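Local coordinates for protein alpha-galactosidase (Umbelopsis vinacea, PDB 3A5V) that hydrolyses terminal alpha-galactosidic linkages as a tetrameric glycoside hydrolase of family 27, at residues Gly172-Ala177 and Val225-Lys230; Asp192-Pro197 and Tyr254-Thr259; Ala231-Trp236 and Ser297-Ala302; Ala302-Ile305 and Gln311-Phe314. One frame throughout, in Å; residues are numbered along the deposited sequence.

Contact 1: residues Gly172-Ala177 and Val225-Lys230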
loop_
_atom_site.group_PDB
_atom_site.type_symbol
_atom_site.label_atom_id
_atom_site.label_comp_id
_atom_site.label_asym_id
_atom_site.label_seq_id
_atom_site.Cartn_x
_atom_site.Cartn_y
_atom_site.Cartn_z
ATOM N N GLY A 172 1.851 -10.609 -6.142
ATOM C CA GLY A 172 0.932 -11.745 -5.937
ATOM C C GLY A 172 0.867 -12.779 -7.051
ATOM O O GLY A 172 -0.178 -12.911 -7.712
ATOM N N PRO A 173 1.965 -13.545 -7.252
ATOM C CA PRO A 173 1.979 -14.583 -8.301
ATOM C C PRO A 173 0.945 -15.698 -8.063
ATOM O O PRO A 173 0.510 -16.311 -9.027
ATOM C CB PRO A 173 3.394 -15.142 -8.243
ATOM C CG PRO A 173 3.879 -14.836 -6.803
ATOM C CD PRO A 173 3.232 -13.505 -6.488
ATOM N N TRP A 174 0.546 -15.927 -6.806
ATOM C CA TRP A 174 -0.540 -16.878 -6.478
ATOM C C TRP A 174 -1.871 -16.504 -7.155
ATOM O O TRP A 174 -2.750 -17.357 -7.311
ATOM C CB TRP A 174 -0.721 -17.021 -4.945
ATOM C CG TRP A 174 -0.719 -15.693 -4.237
ATOM C CD1 TRP A 174 -1.778 -14.832 -4.091
ATOM C CD2 TRP A 174 0.414 -15.045 -3.646
ATOM N NE1 TRP A 174 -1.369 -13.699 -3.416
ATOM C CE2 TRP A 174 -0.030 -13.805 -3.134
ATOM C CE3 TRP A 174 1.764 -15.409 -3.474
ATOM C CZ2 TRP A 174 0.826 -12.916 -2.450
ATOM C CZ3 TRP A 174 2.620 -14.531 -2.800
ATOM C CH2 TRP A 174 2.147 -13.290 -2.301
ATOM N N ASN A 175 -2.013 -15.228 -7.540
ATOM C CA ASN A 175 -3.138 -14.752 -8.357
ATOM C C ASN A 175 -2.795 -14.747 -9.856
ATOM O O ASN A 175 -3.532 -15.312 -10.664
ATOM C CB ASN A 175 -3.587 -13.331 -7.940
ATOM C CG ASN A 175 -3.942 -13.226 -6.457
ATOM O OD1 ASN A 175 -4.669 -14.065 -5.898
ATOM N ND2 ASN A 175 -3.437 -12.170 -5.811
ATOM N N PHE A 176 -1.690 -14.092 -10.232
ATOM C CA PHE A 176 -1.431 -13.814 -11.648
ATOM C C PHE A 176 -0.754 -14.930 -12.436
ATOM O O PHE A 176 -0.901 -15.007 -13.661
ATOM C CB PHE A 176 -0.737 -12.444 -11.880
ATOM C CG PHE A 176 0.763 -12.418 -11.558
ATOM C CD1 PHE A 176 1.697 -13.055 -12.394
ATOM C CD2 PHE A 176 1.238 -11.696 -10.448
ATOM C CE1 PHE A 176 3.082 -13.004 -12.112
ATOM C CE2 PHE A 176 2.637 -11.656 -10.140
ATOM C CZ PHE A 176 3.553 -12.321 -10.984
ATOM N N ALA A 177 -0.012 -15.786 -11.738
ATOM C CA ALA A 177 0.901 -16.731 -12.412
ATOM C C ALA A 177 0.336 -18.148 -12.501
ATOM O O ALA A 177 0.962 -19.035 -13.066
ATOM C CB ALA A 177 2.256 -16.755 -11.688
ATOM N N VAL A 225 1.099 -19.358 4.977
ATOM C CA VAL A 225 -0.237 -19.789 5.452
ATOM C C VAL A 225 -1.368 -18.950 4.834
ATOM O O VAL A 225 -2.516 -19.431 4.739
ATOM C CB VAL A 225 -0.364 -19.829 7.009
ATOM C CG1 VAL A 225 0.648 -20.838 7.620
ATOM C CG2 VAL A 225 -0.215 -18.417 7.619
ATOM N N ALA A 226 -1.048 -17.708 4.425
ATOM C CA ALA A 226 -2.021 -16.837 3.752
ATOM C C ALA A 226 -2.325 -17.270 2.321
ATOM O O ALA A 226 -3.420 -17.037 1.833
ATOM C CB ALA A 226 -1.550 -15.344 3.753
ATOM N N VAL A 227 -1.365 -17.901 1.648
ATOM C CA VAL A 227 -1.498 -18.140 0.197
ATOM C C VAL A 227 -1.735 -19.606 -0.200
ATOM O O VAL A 227 -2.011 -19.895 -1.376
ATOM C CB VAL A 227 -0.326 -17.495 -0.615
ATOM C CG1 VAL A 227 -0.280 -15.974 -0.353
ATOM C CG2 VAL A 227 1.055 -18.126 -0.258
ATOM N N SER A 228 -1.650 -20.512 0.776
ATOM C CA SER A 228 -1.919 -21.951 0.565
ATOM C C SER A 228 -3.230 -22.161 -0.167
ATOM O O SER A 228 -3.347 -23.051 -1.020
ATOM C CB SER A 228 -1.985 -22.697 1.910
ATOM O OG SER A 228 -0.693 -22.834 2.483
ATOM N N GLN A 229 -4.217 -21.319 0.153
ATOM C CA GLN A 229 -5.546 -21.419 -0.462
ATOM C C GLN A 229 -5.520 -21.387 -2.015
ATOM O O GLN A 229 -6.487 -21.815 -2.655
ATOM C CB GLN A 229 -6.451 -20.276 0.046
ATOM C CG GLN A 229 -5.896 -18.873 -0.265
ATOM C CD GLN A 229 -6.804 -17.769 0.271
ATOM O OE1 GLN A 229 -7.985 -17.725 -0.057
ATOM N NE2 GLN A 229 -6.250 -16.877 1.085
ATOM N N LYS A 230 -4.452 -20.843 -2.610
ATOM C CA LYS A 230 -4.402 -20.661 -4.061
ATOM C C LYS A 230 -3.759 -21.836 -4.796
ATOM O O LYS A 230 -3.873 -21.934 -6.024
ATOM C CB LYS A 230 -3.661 -19.354 -4.448
ATOM C CG LYS A 230 -4.295 -18.045 -3.918
ATOM C CD LYS A 230 -5.680 -17.791 -4.476
ATOM C CE LYS A 230 -6.284 -16.565 -3.803
ATOM N NZ LYS A 230 -7.611 -16.243 -4.395
HETATM O O HOH W 1 -6.974 -15.159 -7.103
#

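Contact 2: residues Asp192-Pro197 and Tyr254-Thr259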
loop_
_atom_site.group_PDB
_atom_site.type_symbol
_atom_site.label_atom_id
_atom_site.label_comp_id
_atom_site.label_asym_id
_atom_site.label_seq_id
_atom_site.Cartn_x
_atom_site.Cartn_y
_atom_site.Cartn_z
ATOM N N ASP A 192 19.799 -20.399 6.351
ATOM C CA ASP A 192 19.972 -21.570 7.216
ATOM C C ASP A 192 19.796 -21.163 8.674
ATOM O O ASP A 192 20.747 -21.210 9.475
ATOM C CB ASP A 192 21.357 -22.192 6.966
ATOM C CG ASP A 192 21.507 -23.575 7.573
ATOM O OD1 ASP A 192 20.502 -24.178 8.016
ATOM O OD2 ASP A 192 22.659 -24.053 7.611
ATOM N N ASN A 193 18.579 -20.747 9.016
ATOM C CA ASN A 193 18.294 -20.213 10.336
ATOM C C ASN A 193 16.813 -20.336 10.689
ATOM O O ASN A 193 15.940 -19.977 9.881
ATOM C CB ASN A 193 18.734 -18.746 10.392
ATOM C CG ASN A 193 18.792 -18.212 11.809
ATOM O OD1 ASN A 193 17.769 -18.133 12.487
ATOM N ND2 ASN A 193 19.999 -17.834 12.261
ATOM N N PHE A 194 16.513 -20.821 11.895
ATOM C CA PHE A 194 15.114 -21.170 12.209
ATOM C C PHE A 194 14.177 -19.981 12.409
ATOM O O PHE A 194 13.036 -20.007 11.929
ATOM C CB PHE A 194 14.999 -22.134 13.411
ATOM C CG PHE A 194 13.572 -22.595 13.680
ATOM C CD1 PHE A 194 12.971 -23.559 12.864
ATOM C CD2 PHE A 194 12.830 -22.030 14.720
ATOM C CE1 PHE A 194 11.647 -23.977 13.088
ATOM C CE2 PHE A 194 11.512 -22.438 14.973
ATOM C CZ PHE A 194 10.917 -23.424 14.152
ATOM N N ASN A 195 14.626 -18.943 13.125
ATOM C CA ASN A 195 13.709 -17.849 13.456
ATOM C C ASN A 195 14.320 -16.440 13.621
ATOM O O ASN A 195 13.621 -15.496 14.002
ATOM C CB ASN A 195 12.859 -18.232 14.680
ATOM C CG ASN A 195 13.691 -18.343 15.955
ATOM O OD1 ASN A 195 14.871 -17.970 15.982
ATOM N ND2 ASN A 195 13.072 -18.829 17.018
ATOM N N ARG A 196 15.609 -16.283 13.322
ATOM C CA ARG A 196 16.240 -14.964 13.476
ATOM C C ARG A 196 15.715 -13.962 12.427
ATOM O O ARG A 196 15.851 -14.196 11.201
ATOM C CB ARG A 196 17.770 -15.074 13.398
ATOM C CG ARG A 196 18.502 -13.724 13.540
ATOM C CD ARG A 196 20.010 -13.837 13.266
ATOM N NE ARG A 196 20.573 -12.495 12.987
ATOM C CZ ARG A 196 20.604 -11.928 11.786
ATOM N NH1 ARG A 196 20.138 -12.574 10.702
ATOM N NH2 ARG A 196 21.105 -10.711 11.661
ATOM N N PRO A 197 15.165 -12.818 12.892
ATOM C CA PRO A 197 14.729 -11.808 11.927
ATOM C C PRO A 197 15.952 -11.109 11.318
ATOM O O PRO A 197 17.033 -11.101 11.919
ATOM C CB PRO A 197 13.934 -10.821 12.788
ATOM C CG PRO A 197 14.605 -10.919 14.160
ATOM C CD PRO A 197 14.978 -12.374 14.294
ATOM N N TYR A 254 15.301 -28.518 11.489
ATOM C CA TYR A 254 15.207 -29.059 10.121
ATOM C C TYR A 254 13.971 -29.925 9.925
ATOM O O TYR A 254 13.362 -29.913 8.841
ATOM C CB TYR A 254 16.450 -29.875 9.728
ATOM C CG TYR A 254 17.657 -29.012 9.428
ATOM C CD1 TYR A 254 17.525 -27.818 8.694
ATOM C CD2 TYR A 254 18.934 -29.382 9.883
ATOM C CE1 TYR A 254 18.640 -27.007 8.424
ATOM C CE2 TYR A 254 20.064 -28.577 9.618
ATOM C CZ TYR A 254 19.905 -27.398 8.891
ATOM O OH TYR A 254 21.015 -26.606 8.648
ATOM N N ARG A 255 13.607 -30.695 10.954
ATOM C CA ARG A 255 12.405 -31.511 10.840
ATOM C C ARG A 255 11.171 -30.620 10.652
ATOM O O ARG A 255 10.280 -30.930 9.856
ATOM C CB ARG A 255 12.237 -32.433 12.059
ATOM C CG ARG A 255 11.119 -33.466 11.868
ATOM C CD ARG A 255 10.764 -34.153 13.187
ATOM N NE ARG A 255 11.932 -34.711 13.873
ATOM C CZ ARG A 255 12.569 -35.824 13.514
ATOM N NH1 ARG A 255 12.182 -36.517 12.436
ATOM N NH2 ARG A 255 13.610 -36.244 14.237
ATOM N N VAL A 256 11.123 -29.508 11.387
ATOM C CA VAL A 256 10.012 -28.569 11.258
ATOM C C VAL A 256 9.947 -27.974 9.856
ATOM O O VAL A 256 8.900 -27.959 9.211
ATOM C CB VAL A 256 10.108 -27.442 12.331
ATOM C CG1 VAL A 256 8.970 -26.380 12.139
ATOM C CG2 VAL A 256 10.005 -28.050 13.662
ATOM N N HIS A 257 11.092 -27.485 9.410
ATOM C CA HIS A 257 11.296 -26.899 8.094
ATOM C C HIS A 257 10.818 -27.873 7.006
ATOM O O HIS A 257 9.922 -27.540 6.221
ATOM C CB HIS A 257 12.798 -26.542 8.027
ATOM C CG HIS A 257 13.325 -26.149 6.675
ATOM N ND1 HIS A 257 12.661 -25.305 5.813
ATOM C CD2 HIS A 257 14.521 -26.422 6.093
ATOM C CE1 HIS A 257 13.408 -25.105 4.739
ATOM N NE2 HIS A 257 14.546 -25.765 4.890
ATOM N N TYR A 258 11.339 -29.100 7.025
ATOM C CA TYR A 258 10.954 -30.092 6.013
ATOM C C TYR A 258 9.453 -30.437 6.078
ATOM O O TYR A 258 8.775 -30.529 5.048
ATOM C CB TYR A 258 11.815 -31.360 6.169
ATOM C CG TYR A 258 11.697 -32.318 5.004
ATOM C CD1 TYR A 258 10.649 -33.241 4.950
ATOM C CD2 TYR A 258 12.613 -32.287 3.951
ATOM C CE1 TYR A 258 10.500 -34.113 3.883
ATOM C CE2 TYR A 258 12.486 -33.178 2.863
ATOM C CZ TYR A 258 11.417 -34.086 2.846
ATOM O OH TYR A 258 11.263 -34.985 1.804
ATOM N N THR A 259 8.953 -30.660 7.287
ATOM C CA THR A 259 7.538 -31.026 7.501
ATOM C C THR A 259 6.569 -30.001 6.906
ATOM O O THR A 259 5.608 -30.366 6.213
ATOM C CB THR A 259 7.236 -31.164 9.017
ATOM O OG1 THR A 259 8.055 -32.210 9.585
ATOM C CG2 THR A 259 5.731 -31.449 9.268
#

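Contact 3: residues Ala231-Trp236 and Ser297-Ala302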
loop_
_atom_site.group_PDB
_atom_site.type_symbol
_atom_site.label_atom_id
_atom_site.label_comp_id
_atom_site.label_asym_id
_atom_site.label_seq_id
_atom_site.Cartn_x
_atom_site.Cartn_y
_atom_site.Cartn_z
ATOM N N ALA A 231 -3.086 -22.711 -4.050
ATOM C CA ALA A 231 -2.286 -23.797 -4.625
ATOM C C ALA A 231 -3.188 -24.855 -5.237
ATOM O O ALA A 231 -4.230 -25.172 -4.668
ATOM C CB ALA A 231 -1.430 -24.439 -3.537
ATOM N N ARG A 232 -2.768 -25.420 -6.371
ATOM C CA ARG A 232 -3.543 -26.460 -7.078
ATOM C C ARG A 232 -2.551 -27.400 -7.778
ATOM O O ARG A 232 -1.400 -27.029 -8.010
ATOM C CB ARG A 232 -4.428 -25.853 -8.183
ATOM C CG ARG A 232 -5.468 -24.788 -7.744
ATOM C CD ARG A 232 -6.686 -25.400 -7.029
ATOM N NE ARG A 232 -7.631 -24.345 -6.651
ATOM C CZ ARG A 232 -7.604 -23.661 -5.495
ATOM N NH1 ARG A 232 -6.710 -23.941 -4.544
ATOM N NH2 ARG A 232 -8.504 -22.705 -5.268
ATOM N N SER A 233 -3.011 -28.588 -8.153
ATOM C CA SER A 233 -2.205 -29.474 -8.997
ATOM C C SER A 233 -1.702 -28.664 -10.192
ATOM O O SER A 233 -2.489 -27.943 -10.836
ATOM C CB SER A 233 -3.029 -30.677 -9.492
ATOM O OG SER A 233 -2.218 -31.558 -10.264
ATOM N N GLY A 234 -0.397 -28.771 -10.458
ATOM C CA GLY A 234 0.249 -28.061 -11.571
ATOM C C GLY A 234 0.623 -26.604 -11.306
ATOM O O GLY A 234 1.136 -25.950 -12.202
ATOM N N GLY A 235 0.348 -26.093 -10.091
ATOM C CA GLY A 235 0.510 -24.655 -9.802
ATOM C C GLY A 235 0.680 -24.425 -8.300
ATOM O O GLY A 235 -0.298 -24.193 -7.571
ATOM N N TRP A 236 1.930 -24.445 -7.859
ATOM C CA TRP A 236 2.266 -24.517 -6.431
ATOM C C TRP A 236 2.914 -23.250 -5.876
ATOM O O TRP A 236 3.710 -22.620 -6.559
ATOM C CB TRP A 236 3.271 -25.666 -6.210
ATOM C CG TRP A 236 2.784 -26.980 -6.776
ATOM C CD1 TRP A 236 3.253 -27.616 -7.879
ATOM C CD2 TRP A 236 1.721 -27.779 -6.266
ATOM N NE1 TRP A 236 2.555 -28.774 -8.097
ATOM C CE2 TRP A 236 1.590 -28.899 -7.135
ATOM C CE3 TRP A 236 0.837 -27.646 -5.183
ATOM C CZ2 TRP A 236 0.639 -29.904 -6.930
ATOM C CZ3 TRP A 236 -0.131 -28.648 -4.977
ATOM C CH2 TRP A 236 -0.209 -29.772 -5.842
ATOM N N SER A 297 -2.216 -37.480 -3.632
ATOM C CA SER A 297 -3.112 -37.317 -4.791
ATOM C C SER A 297 -4.258 -36.313 -4.636
ATOM O O SER A 297 -4.852 -35.895 -5.637
ATOM C CB SER A 297 -3.659 -38.687 -5.239
ATOM O OG SER A 297 -4.467 -39.234 -4.216
ATOM N N SER A 298 -4.582 -35.913 -3.407
ATOM C CA SER A 298 -5.572 -34.850 -3.211
ATOM C C SER A 298 -5.015 -33.450 -3.462
ATOM O O SER A 298 -5.785 -32.496 -3.531
ATOM C CB SER A 298 -6.213 -34.929 -1.818
ATOM O OG SER A 298 -6.912 -36.156 -1.698
ATOM N N PHE A 299 -3.681 -33.314 -3.570
ATOM C CA PHE A 299 -3.061 -32.031 -3.995
ATOM C C PHE A 299 -3.433 -30.808 -3.147
ATOM O O PHE A 299 -3.455 -29.690 -3.669
ATOM C CB PHE A 299 -3.457 -31.707 -5.445
ATOM C CG PHE A 299 -3.150 -32.797 -6.396
ATOM C CD1 PHE A 299 -1.939 -33.430 -6.359
ATOM C CD2 PHE A 299 -4.068 -33.199 -7.310
ATOM C CE1 PHE A 299 -1.684 -34.423 -7.203
ATOM C CE2 PHE A 299 -3.785 -34.176 -8.139
ATOM C CZ PHE A 299 -2.594 -34.783 -8.087
ATOM N N SER A 300 -3.686 -31.019 -1.859
ATOM C CA SER A 300 -4.198 -29.970 -0.994
ATOM C C SER A 300 -3.165 -29.608 0.072
ATOM O O SER A 300 -2.742 -30.488 0.814
ATOM C CB SER A 300 -5.469 -30.487 -0.307
ATOM O OG SER A 300 -6.146 -29.436 0.336
ATOM N N PRO A 301 -2.758 -28.321 0.160
ATOM C CA PRO A 301 -1.923 -27.931 1.298
ATOM C C PRO A 301 -2.674 -28.091 2.626
ATOM O O PRO A 301 -3.907 -27.931 2.675
ATOM C CB PRO A 301 -1.658 -26.427 1.058
ATOM C CG PRO A 301 -1.864 -26.219 -0.396
ATOM C CD PRO A 301 -2.986 -27.192 -0.766
ATOM N N ALA A 302 -1.938 -28.374 3.699
ATOM C CA ALA A 302 -2.543 -28.334 5.039
ATOM C C ALA A 302 -2.821 -26.867 5.393
ATOM O O ALA A 302 -2.065 -25.983 4.973
ATOM C CB ALA A 302 -1.612 -28.994 6.090
HETATM O O HOH W 2 -5.513 -28.416 -4.825
#

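Contact 4: residues Ala302-Ile305 and Gln311-Phe314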
loop_
_atom_site.group_PDB
_atom_site.type_symbol
_atom_site.label_atom_id
_atom_site.label_comp_id
_atom_site.label_asym_id
_atom_site.label_seq_id
_atom_site.Cartn_x
_atom_site.Cartn_y
_atom_site.Cartn_z
ATOM N N ALA A 302 -1.938 -28.374 3.699
ATOM C CA ALA A 302 -2.543 -28.334 5.039
ATOM C C ALA A 302 -2.821 -26.867 5.393
ATOM O O ALA A 302 -2.065 -25.983 4.973
ATOM C CB ALA A 302 -1.612 -28.994 6.090
ATOM N N ASN A 303 -3.901 -26.616 6.143
ATOM C CA ASN A 303 -4.272 -25.262 6.581
ATOM C C ASN A 303 -3.848 -25.003 8.022
ATOM O O ASN A 303 -3.895 -25.920 8.836
ATOM C CB ASN A 303 -5.805 -25.064 6.483
ATOM C CG ASN A 303 -6.334 -25.332 5.087
ATOM O OD1 ASN A 303 -7.218 -26.184 4.871
ATOM N ND2 ASN A 303 -5.782 -24.632 4.127
ATOM N N ARG A 304 -3.460 -23.763 8.350
ATOM C CA ARG A 304 -3.175 -23.430 9.749
ATOM C C ARG A 304 -4.503 -23.127 10.483
ATOM O O ARG A 304 -5.175 -22.131 10.200
ATOM C CB ARG A 304 -2.168 -22.268 9.883
ATOM C CG ARG A 304 -1.748 -21.983 11.341
ATOM C CD ARG A 304 -0.444 -21.194 11.433
ATOM N NE ARG A 304 -0.617 -19.751 11.251
ATOM C CZ ARG A 304 0.392 -18.884 11.101
ATOM N NH1 ARG A 304 1.659 -19.300 11.067
ATOM N NH2 ARG A 304 0.127 -17.595 10.943
ATOM N N ILE A 305 -4.859 -23.992 11.419
ATOM C CA ILE A 305 -6.151 -23.954 12.109
ATOM C C ILE A 305 -6.150 -22.917 13.239
ATOM O O ILE A 305 -7.118 -22.173 13.394
ATOM C CB ILE A 305 -6.512 -25.358 12.679
ATOM C CG1 ILE A 305 -6.541 -26.386 11.544
ATOM C CG2 ILE A 305 -7.873 -25.336 13.442
ATOM C CD1 ILE A 305 -7.405 -25.953 10.323
ATOM N N GLN A 311 2.503 -21.684 19.778
ATOM C CA GLN A 311 2.036 -22.968 19.235
ATOM C C GLN A 311 1.131 -22.780 18.026
ATOM O O GLN A 311 0.356 -21.803 17.963
ATOM C CB GLN A 311 1.300 -23.745 20.317
ATOM C CG GLN A 311 2.212 -24.116 21.487
ATOM C CD GLN A 311 1.506 -24.966 22.516
ATOM O OE1 GLN A 311 0.399 -25.459 22.275
ATOM N NE2 GLN A 311 2.135 -25.140 23.675
ATOM N N GLN A 312 1.241 -23.702 17.061
ATOM C CA GLN A 312 0.415 -23.678 15.841
ATOM C C GLN A 312 -0.103 -25.081 15.528
ATOM O O GLN A 312 0.592 -26.070 15.786
ATOM C CB GLN A 312 1.208 -23.128 14.647
ATOM C CG GLN A 312 1.923 -21.795 14.974
ATOM C CD GLN A 312 2.588 -21.147 13.773
ATOM O OE1 GLN A 312 2.367 -21.537 12.619
ATOM N NE2 GLN A 312 3.398 -20.131 14.045
ATOM N N LEU A 313 -1.326 -25.148 15.003
ATOM C CA LEU A 313 -1.927 -26.412 14.550
ATOM C C LEU A 313 -2.188 -26.328 13.041
ATOM O O LEU A 313 -2.775 -25.345 12.572
ATOM C CB LEU A 313 -3.268 -26.669 15.267
ATOM C CG LEU A 313 -4.100 -27.872 14.774
ATOM C CD1 LEU A 313 -3.350 -29.174 15.045
ATOM C CD2 LEU A 313 -5.505 -27.908 15.395
ATOM N N PHE A 314 -1.762 -27.354 12.303
ATOM C CA PHE A 314 -2.084 -27.484 10.881
ATOM C C PHE A 314 -2.903 -28.755 10.653
ATOM O O PHE A 314 -2.696 -29.778 11.335
ATOM C CB PHE A 314 -0.815 -27.562 10.019
ATOM C CG PHE A 314 0.013 -26.292 10.013
ATOM C CD1 PHE A 314 0.835 -25.964 11.099
ATOM C CD2 PHE A 314 -0.005 -25.447 8.901
ATOM C CE1 PHE A 314 1.614 -24.787 11.084
ATOM C CE2 PHE A 314 0.763 -24.281 8.871
ATOM C CZ PHE A 314 1.578 -23.951 9.970
#

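Contact 1: residues Gly172-Ala177 and Val225-Lys230
Trp174 and Val227 make an apolar packing contact in the beta/alpha-barrel domain, between helix 173-176 and the end region of helix 217-227 with the 3-10 segment 228-230 after it. A CH-pi interaction dominates: Val227 CG1 sits 3.5 Å from the centroid of the six-membered ring of Trp174, only 15° off the ring normal, so the methyl lies squarely over the middle of the indole. With chi1 at 45°, Trp174 CG is placed between its own backbone N and carbonyl carbon, which stands the indole up between the two elements. Its other face rests against Gly172 CA and Pro173 CD near the rim, so the ring is sandwiched between its own helix start and the valine.

Lys230 supplies a second, mostly aliphatic layer. Its CB lies 3.6 Å from Trp174 O and 3.8 Å from Trp174 CB, and the bend at chi2 (-63°) turns the chain towards Asn175, bringing Lys230 CE to 3.6 Å from Asn175 OD1. The ammonium does not bond the amide directly. Around the contact, Trp184 of strand 183-185 also packs on Trp174, while Leu210 of the second subunit touches both Val227 and Lys230, so this packing continues into the tetramer interface. At the partly exposed end a single water bridges the two segments, donating to Asn175 OD1 at 2.8 Å and accepting from Lys230 NZ at 3.0 Å.

Contact 2: residues Asp192-Pro197 and Tyr254-Thr259
Tyr254 and Asp192 form the polar half of this contact. Tyr254 OH donates to the syn lone pair of Asp192 OD1 at 2.6 Å, and the carboxylate and ring planes lie only 18° apart, so the acid meets the tyrosine edge nearly in its plane. Although CB of Tyr254 points away from the loop, chi1 of -75° places CG beside the backbone N and the long ring carries the hydroxyl back to Asp192. Both groups have further partners: Gly247 N bonds the tyrosine oxygen and Gly248 N the second carboxylate oxygen, OD2, so the 247-248 backbone helps fix the pair.

The apolar half joins Phe194 to Val256, whose CG1 comes to the edge of the phenyl ring, 3.7 Å from Phe194 CE1. His383 stacks on the same phenylalanine, and Val217 and Met218 touch it from helix 217-227. In the beta/alpha barrel these interactions tie the long loop after strand 183-185 to helix 251-263, whose Val256 also packs on Val385 of the C-terminal beta-sandwich strand 384-390.

Local hydrogen bonds shape each side. In the loop, Asn193 OD1 accepts from Arg196 N at 3.0 Å, an Asx motif, with the donor above the carbonyl plane. In the helix, Arg255 O accepts from Thr259 N and from Thr259 OG1, the latter at 2.6 Å, the two donors approaching opposite faces of the carbonyl plane.

Contact 3: residues Ala231-Trp236 and Ser297-Ala302
Phe299 lies against Ser233 and Trp236 and carries most of this contact. Ser233 CB sits over one face of its phenyl ring, 3.9 Å from the centroid and 26° off the normal, a CH-pi contact. Beside it, Trp236 CH2 reaches Phe299 CB at 3.8 Å, and the indole edge faces Phe299 O, 3.7 Å from Trp236 CZ3. A separate apolar touch, Ala231 CB to Pro301 CG at 3.6 Å, extends the packing along the chain. Replacing Phe299 by an alanine would probably leave Ser233 CB without its aromatic partner and open a gap over Ser233 where the phenyl lay.

The next shell sets these groups in place. Chi1 of -54° puts the phenyl beside the backbone N of Phe299, and Ser297 O lies toward the rim of the ring face opposite Ser233. A type II beta turn from Arg232 to Gly235 presents Ser233, and Arg232 O lies over the centre of the Trp236 ring. The polar ends are held outside the contact: Ser233 OG bonds Ile7 O and Trp236 NE1 bonds Ala6 O. One water donates to Phe299 O at 2.7 Å, and more weakly to Ala231 O.

The turn links helix 217-227 to strand 236-238 of the barrel, beside the N-terminal residues, whereas 297-302 is the linker from helix 288-294 into strand 303-308, so the packing seats the interdomain connection against the barrel.

Contact 4: residues Ala302-Ile305 and Gln311-Phe314
Arg304 and Phe314 cross obliquely on one face of the sheet, the arginine's aliphatic part over the ring: Arg304 CB lies 4.1 Å from the phenyl centroid, 27° off its normal, a CH-pi contact, while Arg304 CD approaches Phe314 CZ to 3.7 Å. The guanidinium then leaves the ring, because in the conformer described the chain bends at chi3 (82°) and brings Arg304 NH1 to within 2.8 Å of Gln312 OE1. The bond is bent (137°), with NH1 above the carbonyl plane and the guanidinium and amide planes almost perpendicular; the same NH1 also bonds Asn222 OD1 of helix 217-227. With an alanine at Gln312 the OE1 acceptor is gone, and the guanidinium, left with Asn222, is likely to turn more freely.

Ile305 and Leu313 lie side by side on the other face, pointing the same way, with Ile305 CB 3.9 Å from Leu313 CD2. The backbones are joined by Ile305 N donating to Leu313 O at 2.7 Å, next to the antiparallel non-hydrogen-bonded pair Arg304-Phe314. These consecutive antiparallel strands form the 303-308/311-318 beta hairpin at the edge of the antiparallel sheet in the C-terminal beta-sandwich domain.

Helix 217-227 and the residues just after it are the hub of the set. Contact 1 uses its end, and Val225 there packs on Arg304 and Phe314 of contact 4, although the two centres are about 18 Å apart. Contacts 1 and 3, about 12 Å between centres, touch where Ser228 O meets Pro301 CG. Contact 2, centred about 22 Å from contacts 1 and 3 and 16 Å from contact 4, alternates along the chain with contacts 1 and 3; it touches none of the others within the chain, though its Arg196 bonds Ile305 O of a neighbouring subunit. Through shared Ala302, contact 3 packs the interdomain connection on the barrel and contact 4 begins the beta-sandwich, where its residues meet helix 217-227.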